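Local coordinates for antitoxin RnlB (Escherichia coli, PDB 6Y2P), which acts as the short-lived antitoxin of a type II toxin-antitoxin system, inhibiting the endonuclease activity of its cognate toxin RnlA, at residues V16-N24 and T97-S108. Residues are numbered along the deposited sequence; the frame is centred on the assembly and turned at random.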
ATOM      1  N   VAL C  16      36.263 -12.005   7.935  1.00 97.05           N
ATOM      2  CA  VAL C  16      35.170 -11.044   7.808  1.00 88.73           C
ATOM      3  C   VAL C  16      35.061 -10.654   6.340  1.00 89.68           C
ATOM      4  O   VAL C  16      36.026 -10.154   5.746  1.00102.52           O
ATOM      5  CB  VAL C  16      35.382  -9.787   8.669  1.00 87.02           C
ATOM      6  CG1 VAL C  16      34.200  -8.860   8.501  1.00 81.17           C
ATOM      7  CG2 VAL C  16      35.578 -10.131  10.120  1.00 83.71           C
ATOM      8  N   VAL C  17      33.884 -10.843   5.770  1.00 80.85           N
ATOM      9  CA  VAL C  17      33.626 -10.664   4.349  1.00 77.91           C
ATOM     10  C   VAL C  17      32.650  -9.518   4.198  1.00 82.69           C
ATOM     11  O   VAL C  17      31.528  -9.578   4.716  1.00 88.49           O
ATOM     12  CB  VAL C  17      33.023 -11.926   3.719  1.00 80.75           C
ATOM     13  CG1 VAL C  17      32.880 -11.739   2.225  1.00 86.20           C
ATOM     14  CG2 VAL C  17      33.859 -13.158   4.059  1.00 81.36           C
ATOM     15  N   MET C  18      33.051  -8.502   3.462  1.00 81.47           N
ATOM     16  CA  MET C  18      32.249  -7.313   3.248  1.00 73.13           C
ATOM     17  C   MET C  18      31.803  -7.214   1.787  1.00 78.69           C
ATOM     18  O   MET C  18      32.591  -7.457   0.872  1.00 85.00           O
ATOM     19  CB  MET C  18      33.072  -6.105   3.620  1.00 75.40           C
ATOM     20  CG  MET C  18      32.456  -4.827   3.219  1.00 88.54           C
ATOM     21  SD  MET C  18      33.282  -3.580   4.179  1.00 92.88           S
ATOM     22  CE  MET C  18      33.290  -2.195   3.064  1.00 86.17           C
ATOM     23  N   ALA C  19      30.544  -6.859   1.563  1.00 72.03           N
ATOM     24  CA  ALA C  19      30.089  -6.609   0.203  1.00 70.65           C
ATOM     25  C   ALA C  19      30.611  -5.258  -0.302  1.00 81.88           C
ATOM     26  O   ALA C  19      30.687  -4.276   0.448  1.00 82.31           O
ATOM     27  CB  ALA C  19      28.566  -6.653   0.124  1.00 60.52           C
ATOM     28  N   THR C  20      30.926  -5.209  -1.605  1.00 73.79           N
ATOM     29  CA  THR C  20      31.499  -4.037  -2.265  1.00 72.97           C
ATOM     30  C   THR C  20      30.541  -3.313  -3.214  1.00 68.33           C
ATOM     31  O   THR C  20      30.972  -2.383  -3.898  1.00 80.55           O
ATOM     32  CB  THR C  20      32.744  -4.470  -3.059  1.00 80.80           C
ATOM     33  OG1 THR C  20      32.355  -5.415  -4.071  1.00 83.43           O
ATOM     34  CG2 THR C  20      33.820  -5.078  -2.163  1.00 85.48           C
ATOM     35  N   GLY C  21      29.247  -3.614  -3.169  1.00 66.08           N
ATOM     36  CA  GLY C  21      28.285  -3.038  -4.100  1.00 67.25           C
ATOM     37  C   GLY C  21      26.908  -3.630  -3.854  1.00 62.18           C
ATOM     38  O   GLY C  21      26.689  -4.267  -2.827  1.00 55.98           O
ATOM     39  N   PHE C  22      25.964  -3.441  -4.806  1.00 57.66           N
ATOM     40  CA  PHE C  22      24.594  -3.930  -4.564  1.00 52.53           C
ATOM     41  C   PHE C  22      24.447  -5.453  -4.668  1.00 58.83           C
ATOM     42  O   PHE C  22      23.414  -5.987  -4.244  1.00 77.33           O
ATOM     43  CB  PHE C  22      23.587  -3.277  -5.521  1.00 49.12           C
ATOM     44  CG  PHE C  22      23.780  -3.665  -6.986  1.00 59.46           C
ATOM     45  CD1 PHE C  22      24.640  -2.954  -7.781  1.00 58.24           C
ATOM     46  CD2 PHE C  22      23.086  -4.743  -7.560  1.00 62.71           C
ATOM     47  CE1 PHE C  22      24.795  -3.261  -9.147  1.00 67.30           C
ATOM     48  CE2 PHE C  22      23.251  -5.079  -8.925  1.00 54.64           C
ATOM     49  CZ  PHE C  22      24.102  -4.328  -9.705  1.00 71.10           C
ATOM     50  N   GLU C  23      25.396  -6.159  -5.266  1.00 60.63           N
ATOM     51  CA  GLU C  23      25.306  -7.608  -5.351  1.00 65.39           C
ATOM     52  C   GLU C  23      25.613  -8.268  -4.011  1.00 67.00           C
ATOM     53  O   GLU C  23      26.510  -7.852  -3.282  1.00 82.98           O
ATOM     54  CB  GLU C  23      26.248  -8.134  -6.434  1.00 74.63           C
ATOM     55  CG  GLU C  23      25.831  -7.720  -7.848  1.00 84.62           C
ATOM     56  CD  GLU C  23      26.916  -7.979  -8.873  1.00 98.67           C
ATOM     57  OE1 GLU C  23      26.693  -8.799  -9.778  1.00105.66           O
ATOM     58  OE2 GLU C  23      27.996  -7.364  -8.773  1.00105.44           O
ATOM     59  N   ASN C  24      24.885  -9.331  -3.708  1.00 70.09           N
ATOM     60  CA  ASN C  24      25.074 -10.030  -2.444  1.00 66.46           C
ATOM     61  C   ASN C  24      26.234 -11.024  -2.553  1.00 69.44           C
ATOM     62  O   ASN C  24      26.152 -11.971  -3.352  1.00 58.45           O
ATOM     63  CB  ASN C  24      23.804 -10.759  -2.056  1.00 50.08           C
ATOM     64  CG  ASN C  24      23.737 -11.031  -0.575  1.00 59.49           C
ATOM     65  OD1 ASN C  24      24.739 -11.461   0.023  1.00 58.09           O
ATOM     66  ND2 ASN C  24      22.544 -10.784   0.051  1.00 64.94           N
ATOM     67  N   THR C  97      37.146   0.758   5.954  1.00 93.41           N
ATOM     68  CA  THR C  97      37.238   0.216   4.602  1.00 90.49           C
ATOM     69  C   THR C  97      36.274   0.933   3.667  1.00 85.18           C
ATOM     70  O   THR C  97      36.641   1.294   2.541  1.00 86.46           O
ATOM     71  CB  THR C  97      36.994  -1.302   4.627  1.00 83.48           C
ATOM     72  OG1 THR C  97      38.055  -1.955   5.346  1.00 81.69           O
ATOM     73  CG2 THR C  97      36.922  -1.876   3.214  1.00 76.73           C
ATOM     74  N   LEU C  98      35.066   1.228   4.152  1.00 87.97           N
ATOM     75  CA  LEU C  98      34.112   1.989   3.353  1.00 79.68           C
ATOM     76  C   LEU C  98      34.634   3.390   3.098  1.00 90.48           C
ATOM     77  O   LEU C  98      34.592   3.883   1.966  1.00 93.58           O
ATOM     78  CB  LEU C  98      32.769   2.085   4.078  1.00 70.58           C
ATOM     79  CG  LEU C  98      31.825   0.900   4.063  1.00 65.70           C
ATOM     80  CD1 LEU C  98      30.713   1.134   5.032  1.00 67.92           C
ATOM     81  CD2 LEU C  98      31.287   0.762   2.676  1.00 66.36           C
ATOM     82  N   ARG C  99      35.241   4.006   4.109  1.00 94.99           N
ATOM     83  CA  ARG C  99      35.640   5.386   3.906  1.00 96.52           C
ATOM     84  C   ARG C  99      36.802   5.499   2.937  1.00 98.10           C
ATOM     85  O   ARG C  99      36.932   6.532   2.276  1.00105.78           O
ATOM     86  CB  ARG C  99      35.989   6.026   5.251  1.00102.58           C
ATOM     87  CG  ARG C  99      34.841   6.872   5.799  1.00109.27           C
ATOM     88  CD  ARG C  99      35.283   7.847   6.864  1.00119.97           C
ATOM     89  NE  ARG C  99      35.097   7.293   8.203  1.00125.92           N
ATOM     90  CZ  ARG C  99      34.241   7.776   9.097  1.00129.22           C
ATOM     91  NH1 ARG C  99      33.485   8.825   8.789  1.00136.72           N
ATOM     92  NH2 ARG C  99      34.140   7.214  10.296  1.00123.96           N
ATOM     93  N   ASN C 100      37.573   4.431   2.752  1.00 95.29           N
ATOM     94  CA  ASN C 100      38.667   4.412   1.788  1.00 95.99           C
ATOM     95  C   ASN C 100      38.231   3.981   0.392  1.00 95.18           C
ATOM     96  O   ASN C 100      39.073   3.915  -0.506  1.00100.73           O
ATOM     97  CB  ASN C 100      39.781   3.484   2.255  1.00103.88           C
ATOM     98  CG  ASN C 100      40.393   3.921   3.554  1.00123.17           C
ATOM     99  OD1 ASN C 100      40.205   5.055   3.972  1.00132.58           O
ATOM    100  ND2 ASN C 100      41.108   3.015   4.222  1.00127.13           N
ATOM    101  N   HIS C 101      36.967   3.627   0.204  1.00 89.84           N
ATOM    102  CA  HIS C 101      36.458   3.183  -1.089  1.00 86.00           C
ATOM    103  C   HIS C 101      35.082   3.779  -1.320  1.00 85.80           C
ATOM    104  O   HIS C 101      34.082   3.055  -1.359  1.00 70.14           O
ATOM    105  CB  HIS C 101      36.341   1.662  -1.128  1.00 84.59           C
ATOM    106  CG  HIS C 101      37.643   0.931  -1.107  1.00 86.22           C
ATOM    107  ND1 HIS C 101      38.246   0.470  -2.258  1.00 82.52           N
ATOM    108  CD2 HIS C 101      38.416   0.510  -0.078  1.00 86.23           C
ATOM    109  CE1 HIS C 101      39.367  -0.159  -1.940  1.00 88.96           C
ATOM    110  NE2 HIS C 101      39.496  -0.144  -0.625  1.00 91.78           N
ATOM    111  N   PRO C 102      34.998   5.090  -1.557  1.00 90.29           N
ATOM    112  CA  PRO C 102      33.686   5.688  -1.836  1.00 86.85           C
ATOM    113  C   PRO C 102      33.013   5.063  -3.038  1.00 91.24           C
ATOM    114  O   PRO C 102      31.784   5.166  -3.172  1.00 86.00           O
ATOM    115  CB  PRO C 102      34.017   7.164  -2.100  1.00 85.84           C
ATOM    116  CG  PRO C 102      35.426   7.165  -2.484  1.00 86.97           C
ATOM    117  CD  PRO C 102      36.074   6.080  -1.655  1.00 88.23           C
ATOM    118  N   GLU C 103      33.777   4.392  -3.904  1.00 90.30           N
ATOM    119  CA  GLU C 103      33.168   3.745  -5.053  1.00 84.04           C
ATOM    120  C   GLU C 103      32.301   2.552  -4.628  1.00 86.47           C
ATOM    121  O   GLU C 103      31.321   2.234  -5.315  1.00 83.13           O
ATOM    122  CB  GLU C 103      34.259   3.341  -6.053  1.00 75.74           C
ATOM    123  CG  GLU C 103      34.958   2.018  -5.792  1.00 79.02           C
ATOM    124  CD  GLU C 103      36.185   2.159  -4.906  1.00 88.22           C
ATOM    125  OE1 GLU C 103      36.295   3.216  -4.236  1.00 91.58           O
ATOM    126  OE2 GLU C 103      37.023   1.208  -4.877  1.00 84.71           O
ATOM    127  N   TYR C 104      32.604   1.923  -3.481  1.00 82.70           N
ATOM    128  CA  TYR C 104      31.721   0.890  -2.937  1.00 82.23           C
ATOM    129  C   TYR C 104      30.349   1.474  -2.636  1.00 81.32           C
ATOM    130  O   TYR C 104      29.312   0.910  -3.016  1.00 74.21           O
ATOM    131  CB  TYR C 104      32.307   0.292  -1.650  1.00 88.63           C
ATOM    132  CG  TYR C 104      33.574  -0.529  -1.785  1.00 88.64           C
ATOM    133  CD1 TYR C 104      34.128  -0.798  -3.028  1.00 84.89           C
ATOM    134  CD2 TYR C 104      34.215  -1.043  -0.657  1.00 85.35           C
ATOM    135  CE1 TYR C 104      35.281  -1.552  -3.152  1.00 83.87           C
ATOM    136  CE2 TYR C 104      35.387  -1.797  -0.777  1.00 86.83           C
ATOM    137  CZ  TYR C 104      35.907  -2.047  -2.032  1.00 84.61           C
ATOM    138  OH  TYR C 104      37.045  -2.796  -2.173  1.00 82.83           O
ATOM    139  N   LEU C 105      30.332   2.629  -1.960  1.00 78.62           N
ATOM    140  CA  LEU C 105      29.081   3.307  -1.657  1.00 71.62           C
ATOM    141  C   LEU C 105      28.406   3.819  -2.923  1.00 75.11           C
ATOM    142  O   LEU C 105      27.177   3.812  -3.014  1.00 73.89           O
ATOM    143  CB  LEU C 105      29.358   4.456  -0.686  1.00 63.17           C
ATOM    144  CG  LEU C 105      29.955   3.996   0.650  1.00 66.49           C
ATOM    145  CD1 LEU C 105      30.640   5.126   1.349  1.00 68.01           C
ATOM    146  CD2 LEU C 105      28.874   3.412   1.555  1.00 61.98           C
ATOM    147  N   GLU C 106      29.187   4.223  -3.927  1.00 79.68           N
ATOM    148  CA  GLU C 106      28.571   4.671  -5.168  1.00 74.85           C
ATOM    149  C   GLU C 106      27.821   3.539  -5.837  1.00 69.10           C
ATOM    150  O   GLU C 106      26.782   3.786  -6.454  1.00 70.12           O
ATOM    151  CB  GLU C 106      29.614   5.281  -6.125  1.00 62.23           C
ATOM    152  N   ALA C 107      28.315   2.298  -5.689  1.00 64.66           N
ATOM    153  CA  ALA C 107      27.757   1.081  -6.293  1.00 65.79           C
ATOM    154  C   ALA C 107      26.757   0.351  -5.398  1.00 66.89           C
ATOM    155  O   ALA C 107      26.335  -0.769  -5.730  1.00 55.94           O
ATOM    156  CB  ALA C 107      28.885   0.113  -6.625  1.00 56.95           C
ATOM    157  N   SER C 108      26.392   0.946  -4.271  1.00 69.19           N
ATOM    158  CA  SER C 108      25.611   0.316  -3.232  1.00 62.95           C
ATOM    159  C   SER C 108      24.123   0.554  -3.420  1.00 66.72           C
ATOM    160  O   SER C 108      23.672   1.241  -4.344  1.00 72.82           O
ATOM    161  CB  SER C 108      26.028   0.865  -1.873  1.00 67.37           C
ATOM    162  OG  SER C 108      25.222   1.975  -1.482  1.00 63.88           O
TER
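Strand-to-helix packing brings M18, near the end of strand 13-19 of the mixed beta sheet, and T20, just beyond it, against T97, L98 and Y104 where helix 88-99 gives way to the short helix 102-106. On the strand side, the M18 methyl does most of the touching. M18 CG lies anti to the backbone N (chi1 170°), and the chain bends at chi3, bringing CE 3.6 Å from T97 CG2. The same CE is 3.6 Å from L98 CG and also reaches the edge of the Y104 ring near CD2, and thus touches residues of both helices.

Two residues on, T20 meets the Y104 ring, which is covered on both faces. T20 CG2 lies 3.9 Å from the ring centroid and 20° off the ring normal, which meets the geometry of a CH-pi contact; H101 CB, from the ring's own segment, sits over the centre of the opposite face. The phenol end is held separately, by a hydrogen bond from Y104 OH to E3 OE1 on strand 2-7, outermost in this chain's sheet. On the backbone side, Y104 CA approaches T20 O at 3.5 Å, a CA-H...O contact.

Beyond the strand, the loop at G21 and F22 runs past the end of helix 102-106, with G21 CA 3.4 Å from A107 O. F22 and A107 also pack on the chain of another protein, placing this end of the contact at an interface of the assembly. A107 O lies in the plane of the F22 ring at its CD1 edge and accepts a weak hydrogen bond from F22 N at 2.9 Å, bent to 120° at the hydrogen.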